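Local coordinates for 3' terminal uridylyl transferase (Trypanosoma brucei, PDB 5HZD), which adds uridines to the 3' ends of guide RNAs, ribosomal RNAs and some mRNAs during mitochondrial RNA editing, at residues H169-S181 with E279-A291. Sequence-based numbering, arbitrary orientation.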
loop_
_atom_site.group_PDB
_atom_site.type_symbol
_atom_site.label_atom_id
_atom_site.label_comp_id
_atom_site.label_asym_id
_atom_site.label_seq_id
_atom_site.Cartn_x
_atom_site.Cartn_y
_atom_site.Cartn_z
ATOM N N HIS A 169 4.699 -18.591 -7.845
ATOM C CA HIS A 169 3.688 -19.553 -7.397
ATOM C C HIS A 169 2.786 -19.111 -6.232
ATOM O O HIS A 169 1.984 -19.898 -5.741
ATOM C CB HIS A 169 4.350 -20.899 -7.093
ATOM C CG HIS A 169 4.809 -21.631 -8.318
ATOM N ND1 HIS A 169 3.976 -22.444 -9.057
ATOM C CD2 HIS A 169 6.011 -21.659 -8.943
ATOM C CE1 HIS A 169 4.645 -22.948 -10.078
ATOM N NE2 HIS A 169 5.883 -22.488 -10.033
ATOM N N ALA A 170 2.898 -17.860 -5.805
ATOM C CA ALA A 170 1.945 -17.307 -4.850
ATOM C C ALA A 170 0.545 -17.282 -5.473
ATOM O O ALA A 170 0.394 -17.501 -6.677
ATOM C CB ALA A 170 2.354 -15.922 -4.456
ATOM N N ARG A 171 -0.475 -17.002 -4.665
ATOM C CA ARG A 171 -1.846 -16.946 -5.168
ATOM C C ARG A 171 -1.931 -15.852 -6.226
ATOM O O ARG A 171 -2.626 -15.983 -7.239
ATOM C CB ARG A 171 -2.819 -16.656 -4.024
ATOM C CG ARG A 171 -4.173 -17.342 -4.155
ATOM C CD ARG A 171 -5.128 -16.861 -3.068
ATOM N NE ARG A 171 -5.089 -15.404 -2.920
ATOM C CZ ARG A 171 -5.795 -14.550 -3.657
ATOM N NH1 ARG A 171 -6.605 -14.997 -4.606
ATOM N NH2 ARG A 171 -5.691 -13.243 -3.444
ATOM N N VAL A 172 -1.207 -14.769 -5.972
ATOM C CA VAL A 172 -1.010 -13.718 -6.955
ATOM C C VAL A 172 0.497 -13.692 -7.227
ATOM O O VAL A 172 1.260 -13.203 -6.393
ATOM C CB VAL A 172 -1.467 -12.350 -6.420
ATOM C CG1 VAL A 172 -1.350 -11.295 -7.494
ATOM C CG2 VAL A 172 -2.911 -12.420 -5.923
ATOM N N PRO A 173 0.941 -14.259 -8.367
ATOM C CA PRO A 173 2.389 -14.236 -8.600
ATOM C C PRO A 173 2.903 -12.821 -8.776
ATOM O O PRO A 173 2.261 -11.983 -9.416
ATOM C CB PRO A 173 2.541 -14.989 -9.924
ATOM C CG PRO A 173 1.301 -15.873 -9.973
ATOM C CD PRO A 173 0.230 -14.994 -9.426
ATOM N N ILE A 174 4.058 -12.541 -8.183
ATOM C CA ILE A 174 4.633 -11.200 -8.218
ATOM C C ILE A 174 6.148 -11.311 -8.275
ATOM O O ILE A 174 6.713 -12.400 -8.126
ATOM C CB ILE A 174 4.253 -10.351 -6.984
ATOM C CG1 ILE A 174 4.707 -11.050 -5.696
ATOM C CG2 ILE A 174 2.750 -10.110 -6.926
ATOM C CD1 ILE A 174 4.649 -10.105 -4.468
ATOM N N ILE A 175 6.796 -10.178 -8.544
ATOM C CA ILE A 175 8.235 -10.045 -8.362
ATOM C C ILE A 175 8.454 -9.065 -7.229
ATOM O O ILE A 175 7.919 -7.971 -7.246
ATOM C CB ILE A 175 8.920 -9.464 -9.633
ATOM C CG1 ILE A 175 8.771 -10.439 -10.813
ATOM C CG2 ILE A 175 10.424 -9.230 -9.337
ATOM C CD1 ILE A 175 9.226 -9.829 -12.150
ATOM N N LYS A 176 9.228 -9.456 -6.227
ATOM C CA LYS A 176 9.585 -8.526 -5.157
ATOM C C LYS A 176 11.009 -8.092 -5.359
ATOM O O LYS A 176 11.903 -8.921 -5.588
ATOM C CB LYS A 176 9.482 -9.224 -3.789
ATOM C CG LYS A 176 8.017 -9.374 -3.295
ATOM C CD LYS A 176 7.979 -9.951 -1.875
ATOM C CE LYS A 176 8.347 -8.900 -0.859
ATOM N NZ LYS A 176 7.160 -7.988 -0.666
ATOM N N HIS A 177 11.257 -6.789 -5.291
ATOM C CA HIS A 177 12.617 -6.295 -5.316
ATOM C C HIS A 177 12.996 -5.728 -3.961
ATOM O O HIS A 177 12.286 -4.878 -3.404
ATOM C CB HIS A 177 12.774 -5.214 -6.408
ATOM C CG HIS A 177 14.124 -4.572 -6.391
ATOM N ND1 HIS A 177 14.345 -3.314 -5.863
ATOM C CD2 HIS A 177 15.343 -5.050 -6.751
ATOM C CE1 HIS A 177 15.633 -3.028 -5.961
ATOM N NE2 HIS A 177 16.260 -4.072 -6.475
ATOM N N HIS A 178 14.082 -6.246 -3.399
ATOM C CA HIS A 178 14.568 -5.819 -2.089
ATOM C C HIS A 178 15.831 -4.984 -2.289
ATOM O O HIS A 178 16.882 -5.509 -2.636
ATOM C CB HIS A 178 14.940 -7.045 -1.244
ATOM C CG HIS A 178 13.861 -8.068 -1.119
ATOM N ND1 HIS A 178 12.909 -8.024 -0.123
ATOM C CD2 HIS A 178 13.603 -9.186 -1.844
ATOM C CE1 HIS A 178 12.094 -9.060 -0.250
ATOM N NE2 HIS A 178 12.502 -9.787 -1.278
ATOM N N ALA A 179 15.744 -3.680 -2.042
ATOM C CA ALA A 179 16.895 -2.808 -2.261
ATOM C C ALA A 179 17.951 -2.969 -1.206
ATOM O O ALA A 179 17.642 -3.057 -0.018
ATOM C CB ALA A 179 16.462 -1.346 -2.298
ATOM N N SER A 180 19.200 -2.991 -1.640
ATOM C CA SER A 180 20.326 -2.974 -0.716
ATOM C C SER A 180 20.454 -1.588 -0.088
ATOM O O SER A 180 20.004 -0.588 -0.654
ATOM C CB SER A 180 21.617 -3.324 -1.448
ATOM O OG SER A 180 21.544 -4.627 -1.995
ATOM N N SER A 181 21.055 -1.514 1.086
ATOM C CA SER A 181 21.303 -0.203 1.678
ATOM C C SER A 181 22.785 0.070 1.550
ATOM O O SER A 181 23.599 -0.812 1.800
ATOM C CB SER A 181 20.840 -0.142 3.137
ATOM O OG SER A 181 21.445 -1.159 3.911
ATOM N N GLU A 279 16.963 5.211 -10.179
ATOM C CA GLU A 279 15.967 5.070 -9.090
ATOM C C GLU A 279 15.409 3.657 -8.880
ATOM O O GLU A 279 15.261 3.191 -7.736
ATOM C CB GLU A 279 14.828 6.085 -9.295
ATOM C CG GLU A 279 15.210 7.562 -9.024
ATOM C CD GLU A 279 15.891 8.278 -10.194
ATOM O OE1 GLU A 279 16.172 7.665 -11.264
ATOM O OE2 GLU A 279 16.172 9.489 -10.070
ATOM N N LEU A 280 15.098 2.958 -9.972
ATOM C CA LEU A 280 14.443 1.659 -9.872
ATOM C C LEU A 280 15.298 0.654 -9.090
ATOM O O LEU A 280 14.772 -0.257 -8.423
ATOM C CB LEU A 280 14.127 1.140 -11.281
ATOM C CG LEU A 280 13.331 -0.156 -11.327
ATOM C CD1 LEU A 280 11.909 0.047 -10.784
ATOM C CD2 LEU A 280 13.283 -0.760 -12.724
ATOM N N TYR A 281 16.611 0.830 -9.138
ATOM C CA TYR A 281 17.519 -0.100 -8.448
ATOM C C TYR A 281 17.549 0.136 -6.950
ATOM O O TYR A 281 18.029 -0.704 -6.187
ATOM C CB TYR A 281 18.958 0.053 -8.975
ATOM C CG TYR A 281 19.163 -0.377 -10.390
ATOM C CD1 TYR A 281 19.601 -1.670 -10.692
ATOM C CD2 TYR A 281 18.923 0.494 -11.444
ATOM C CE1 TYR A 281 19.804 -2.058 -12.007
ATOM C CE2 TYR A 281 19.111 0.096 -12.771
ATOM C CZ TYR A 281 19.544 -1.172 -13.045
ATOM O OH TYR A 281 19.732 -1.503 -14.375
ATOM N N ASN A 282 17.045 1.277 -6.510
ATOM C CA ASN A 282 17.270 1.743 -5.159
ATOM C C ASN A 282 16.034 1.676 -4.273
ATOM O O ASN A 282 16.091 2.042 -3.098
ATOM C CB ASN A 282 17.741 3.197 -5.209
ATOM C CG ASN A 282 19.013 3.363 -6.007
ATOM O OD1 ASN A 282 19.843 2.456 -6.068
ATOM N ND2 ASN A 282 19.188 4.536 -6.616
ATOM N N ILE A 283 14.915 1.233 -4.828
ATOM C CA ILE A 283 13.673 1.223 -4.099
ATOM C C ILE A 283 13.103 -0.185 -3.931
ATOM O O ILE A 283 13.205 -1.021 -4.828
ATOM C CB ILE A 283 12.632 2.140 -4.778
ATOM C CG1 ILE A 283 12.285 1.652 -6.165
ATOM C CG2 ILE A 283 13.113 3.595 -4.808
ATOM C CD1 ILE A 283 11.082 2.392 -6.723
ATOM N N ASP A 284 12.487 -0.442 -2.784
ATOM C CA ASP A 284 11.751 -1.680 -2.584
ATOM C C ASP A 284 10.463 -1.601 -3.366
ATOM O O ASP A 284 9.750 -0.587 -3.286
ATOM C CB ASP A 284 11.368 -1.864 -1.102
ATOM C CG ASP A 284 12.550 -2.138 -0.187
ATOM O OD1 ASP A 284 13.527 -2.788 -0.581
ATOM O OD2 ASP A 284 12.474 -1.715 0.987
ATOM N N PHE A 285 10.147 -2.645 -4.119
ATOM C CA PHE A 285 8.876 -2.691 -4.862
ATOM C C PHE A 285 8.340 -4.080 -5.052
ATOM O O PHE A 285 9.094 -5.065 -4.994
ATOM C CB PHE A 285 8.974 -1.929 -6.222
ATOM C CG PHE A 285 9.903 -2.555 -7.258
ATOM C CD1 PHE A 285 9.483 -3.645 -8.039
ATOM C CD2 PHE A 285 11.165 -2.015 -7.489
ATOM C CE1 PHE A 285 10.314 -4.206 -9.012
ATOM C CE2 PHE A 285 11.984 -2.553 -8.486
ATOM C CZ PHE A 285 11.568 -3.661 -9.222
ATOM N N ASP A 286 7.012 -4.160 -5.205
ATOM C CA ASP A 286 6.351 -5.399 -5.601
ATOM C C ASP A 286 5.757 -5.137 -6.978
ATOM O O ASP A 286 5.032 -4.150 -7.169
ATOM C CB ASP A 286 5.190 -5.770 -4.679
ATOM C CG ASP A 286 5.643 -6.204 -3.292
ATOM O OD1 ASP A 286 6.864 -6.381 -3.049
ATOM O OD2 ASP A 286 4.742 -6.367 -2.438
ATOM N N LEU A 287 6.052 -6.026 -7.921
ATOM C CA LEU A 287 5.546 -5.934 -9.294
ATOM C C LEU A 287 4.498 -7.028 -9.532
ATOM O O LEU A 287 4.759 -8.206 -9.348
ATOM C CB LEU A 287 6.745 -6.048 -10.254
ATOM C CG LEU A 287 6.522 -5.867 -11.754
ATOM C CD1 LEU A 287 7.852 -5.707 -12.436
ATOM C CD2 LEU A 287 5.767 -7.050 -12.363
ATOM N N SER A 288 3.294 -6.621 -9.916
ATOM C CA SER A 288 2.193 -7.530 -10.173
ATOM C C SER A 288 1.547 -7.194 -11.496
ATOM O O SER A 288 1.927 -6.206 -12.148
ATOM C CB SER A 288 1.156 -7.419 -9.050
ATOM O OG SER A 288 0.715 -6.064 -8.913
ATOM N N PHE A 289 0.570 -8.016 -11.892
ATOM C CA PHE A 289 0.031 -7.940 -13.246
ATOM C C PHE A 289 -1.467 -7.699 -13.288
ATOM O O PHE A 289 -2.098 -7.795 -14.352
ATOM C CB PHE A 289 0.387 -9.221 -14.013
ATOM C CG PHE A 289 1.860 -9.438 -14.143
ATOM C CD1 PHE A 289 2.571 -8.824 -15.167
ATOM C CD2 PHE A 289 2.553 -10.209 -13.207
ATOM C CE1 PHE A 289 3.936 -8.992 -15.304
ATOM C CE2 PHE A 289 3.918 -10.373 -13.327
ATOM C CZ PHE A 289 4.614 -9.767 -14.365
ATOM N N ARG A 290 -2.037 -7.401 -12.125
ATOM C CA ARG A 290 -3.478 -7.191 -12.033
ATOM C C ARG A 290 -3.850 -5.752 -11.741
ATOM O O ARG A 290 -3.052 -4.981 -11.217
ATOM C CB ARG A 290 -4.047 -8.091 -10.929
ATOM C CG ARG A 290 -3.697 -9.562 -11.164
ATOM C CD ARG A 290 -4.365 -10.484 -10.159
ATOM N NE ARG A 290 -3.873 -11.850 -10.332
ATOM C CZ ARG A 290 -4.317 -12.885 -9.625
ATOM N NH1 ARG A 290 -5.249 -12.694 -8.699
ATOM N NH2 ARG A 290 -3.830 -14.098 -9.840
ATOM N N ALA A 291 -5.084 -5.384 -12.061
ATOM C CA ALA A 291 -5.515 -3.991 -11.930
ATOM C C ALA A 291 -6.241 -3.675 -10.632
ATOM O O ALA A 291 -6.435 -2.500 -10.314
ATOM C CB ALA A 291 -6.387 -3.597 -13.116
HETATM O O HOH W 1 0.162 -10.508 -10.544
HETATM O O HOH W 2 4.666 -8.727 -0.450
HETATM O O HOH W 3 18.843 -3.707 -6.970
HETATM O O HOH W 4 15.286 -2.998 1.462
HETATM O O HOH W 5 19.782 -2.416 -4.361
#
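Lys-176 and Asp-286 face each other as a non-hydrogen-bonded pair where strands 174-177 and 285-288 run antiparallel in the palm sheet. The two chains run alongside each other in the same direction; lysine suits the place because its long, flexible chain, bent at chi3 (76°) and chi4 (77°), can turn its ammonium in beside the carboxylate. NZ meets OD1 of Asp-286 at 2.9 Å on the syn side, somewhat out of the carboxylate plane, and a water joins NZ to OD2, so the salt bridge and this water hold both oxygens. Beside it, CD1 of Ile-174 packs against the carboxylate carbon.

His-177 and Phe-285 occupy the opposite face. With CG anti to the backbone N (chi1 174°), the imidazole of His-177 is carried past the phenyl ring toward Ile-283 O, while its CB stays over the ring centre, 3.5 Å from the centroid, a CH-pi contact; the two rings are nearly parallel but slid apart. The ND1 proton goes to Ile-283 O at 2.8 Å, in the imidazole plane, while a water links NE2 to Tyr-281 O. Histidine thus suits a buried place needing a flat apolar surface and a polar edge. Further along this face Ile-175 packs on Leu-287, whose branched chain continues onto Leu-93 of helix 80-100.

Past the strand ends, the short Asp-284 accepts the backbone N of Ala-179 through OD1 at 2.8 Å, and Val-172 lays its compact methyls over one face of the Arg-290 guanidinium, which Glu-143 pairs from helix 143-156.

Asp-286, probably important for catalysis, lies about 4 Å from Asp-125 and Asp-284 about 3 Å from Asp-123 (nearest side-chain atoms), both probable magnesium ligands. The salt bridge and water are consistent with fixing the Asp-286 carboxylate beside that site, while the aromatic and aliphatic face packs into the core.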